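Local coordinates for RxLR effector protein 54 (Phytophthora infestans, PDB 5L7S) that binds the host autophagy protein ATG8CL through a C-terminal ATG8-interacting motif and stimulates autophagosome formation, co-opting host autophagy during infection, at residues S66-Y71 with T128-D133. Residues are numbered along the deposited sequence; the frame is centred on the assembly and turned at random.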
# COMPACT_ATOMS: atom_id res chain seq x y z
N SER A 66 -16.63 -2.72 11.90
CA SER A 66 -15.32 -2.49 12.54
C SER A 66 -14.63 -1.19 12.15
O SER A 66 -15.07 -0.47 11.25
CB SER A 66 -14.37 -3.66 12.23
OG SER A 66 -13.90 -3.61 10.89
N ASP A 67 -13.54 -0.90 12.85
CA ASP A 67 -12.62 0.18 12.48
C ASP A 67 -12.10 -0.02 11.06
O ASP A 67 -12.08 0.92 10.27
CB ASP A 67 -11.43 0.26 13.45
CG ASP A 67 -11.81 0.86 14.80
OD1 ASP A 67 -13.00 1.12 15.05
OD2 ASP A 67 -10.90 1.08 15.63
N LEU A 68 -11.69 -1.25 10.75
CA LEU A 68 -11.16 -1.57 9.43
C LEU A 68 -12.23 -1.49 8.33
O LEU A 68 -11.95 -0.96 7.25
CB LEU A 68 -10.47 -2.94 9.43
CG LEU A 68 -9.25 -3.08 10.34
CD1 LEU A 68 -8.59 -4.43 10.10
CD2 LEU A 68 -8.24 -1.96 10.15
N ASP A 69 -13.43 -2.00 8.61
CA ASP A 69 -14.59 -1.80 7.73
C ASP A 69 -14.73 -0.32 7.38
O ASP A 69 -14.86 0.04 6.20
CB ASP A 69 -15.91 -2.27 8.38
CG ASP A 69 -16.03 -3.79 8.49
OD1 ASP A 69 -15.36 -4.53 7.74
OD2 ASP A 69 -16.82 -4.24 9.35
N ILE A 70 -14.69 0.52 8.41
CA ILE A 70 -14.76 1.97 8.23
C ILE A 70 -13.57 2.49 7.43
O ILE A 70 -13.74 3.26 6.50
CB ILE A 70 -14.87 2.73 9.57
CG1 ILE A 70 -16.21 2.42 10.26
CG2 ILE A 70 -14.75 4.24 9.37
CD1 ILE A 70 -16.21 2.69 11.75
N TYR A 71 -12.36 2.06 7.80
CA TYR A 71 -11.14 2.57 7.16
C TYR A 71 -11.10 2.23 5.67
O TYR A 71 -10.85 3.10 4.84
CB TYR A 71 -9.88 2.04 7.85
CG TYR A 71 -8.59 2.70 7.37
CD1 TYR A 71 -8.33 4.03 7.66
CD2 TYR A 71 -7.64 1.98 6.64
CE1 TYR A 71 -7.15 4.64 7.23
CE2 TYR A 71 -6.46 2.58 6.21
CZ TYR A 71 -6.22 3.91 6.50
OH TYR A 71 -5.05 4.52 6.08
N THR A 128 -4.89 -9.99 9.16
CA THR A 128 -5.42 -9.32 10.35
C THR A 128 -5.63 -7.84 10.02
O THR A 128 -6.68 -7.27 10.31
CB THR A 128 -4.47 -9.45 11.56
OG1 THR A 128 -4.25 -10.83 11.85
CG2 THR A 128 -5.05 -8.75 12.80
N LEU A 129 -4.62 -7.23 9.40
CA LEU A 129 -4.66 -5.82 8.98
C LEU A 129 -5.50 -5.55 7.73
O LEU A 129 -5.75 -4.39 7.40
CB LEU A 129 -3.24 -5.31 8.74
CG LEU A 129 -2.28 -5.33 9.93
CD1 LEU A 129 -0.88 -4.98 9.47
CD2 LEU A 129 -2.75 -4.38 11.02
N ARG A 130 -5.92 -6.61 7.04
CA ARG A 130 -6.78 -6.53 5.86
C ARG A 130 -6.17 -5.68 4.74
O ARG A 130 -6.85 -4.91 4.08
CB ARG A 130 -8.19 -6.04 6.24
CG ARG A 130 -9.06 -7.12 6.85
CD ARG A 130 -10.38 -6.55 7.32
NE ARG A 130 -11.09 -5.85 6.25
CZ ARG A 130 -12.19 -5.12 6.42
NH1 ARG A 130 -12.75 -4.99 7.62
NH2 ARG A 130 -12.74 -4.52 5.36
N LEU A 131 -4.87 -5.87 4.53
CA LEU A 131 -4.13 -5.07 3.55
C LEU A 131 -4.48 -5.39 2.10
O LEU A 131 -4.25 -4.56 1.22
CB LEU A 131 -2.62 -5.17 3.78
CG LEU A 131 -2.13 -4.43 5.03
CD1 LEU A 131 -0.71 -4.82 5.37
CD2 LEU A 131 -2.24 -2.92 4.86
N LYS A 132 -5.05 -6.57 1.84
CA LYS A 132 -5.62 -6.89 0.52
C LYS A 132 -6.69 -5.89 0.08
O LYS A 132 -6.78 -5.55 -1.10
CB LYS A 132 -6.19 -8.31 0.49
CG LYS A 132 -5.12 -9.38 0.45
CD LYS A 132 -5.71 -10.77 0.63
CE LYS A 132 -4.62 -11.84 0.57
NZ LYS A 132 -5.03 -13.10 1.24
N ASP A 133 -7.48 -5.39 1.03
CA ASP A 133 -8.53 -4.40 0.76
C ASP A 133 -8.00 -2.99 0.44
O ASP A 133 -8.77 -2.12 0.03
CB ASP A 133 -9.52 -4.31 1.93
CG ASP A 133 -10.22 -5.64 2.22
OD1 ASP A 133 -10.44 -6.43 1.27
OD2 ASP A 133 -10.56 -5.89 3.39
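R130 reaches from the loop after helix 122-128 to the first turn of helix 67-75, where its NH1 forms a salt bridge with D69 (NH1 to OD1 2.7 Å). The N-H···O angle is 142°. The carboxylate and guanidinium planes stand 59° apart, and NH1 meets OD1 from above the carboxylate plane rather than in a flat, two-pronged pair. A bend at chi3 (55°) turns the guanidinium back beside D133, whose OD2 accepts from both R130 NE (2.9 Å) and R130 NH2 (3.2 Å) in the guanidinium plane. R130 thus lies between two acids, which probably stabilise its positive charge. D69 is itself anchored by a capping box: its backbone N donates to S66 OG (2.8 Å) in a nearly straight bond, and S66 N donates to D69 OD2 (3.0 Å). The network joins the regions assigned to WY-domains 2 and 3 of the tandem array, tying a capped helix start to a helix end where R130 takes positive phi. L68 supplies the non-polar side of the contact, its CD1 packing against the aliphatic R130 CD (3.9 Å) and lying against the backbone carbonyl oxygen of T128 (3.4 Å), while its CB lies near NH1. Beyond the pair, M143 of helix 142-155 touches both L68 and L129, and Y72 OH hydrogen-bonds L129 O.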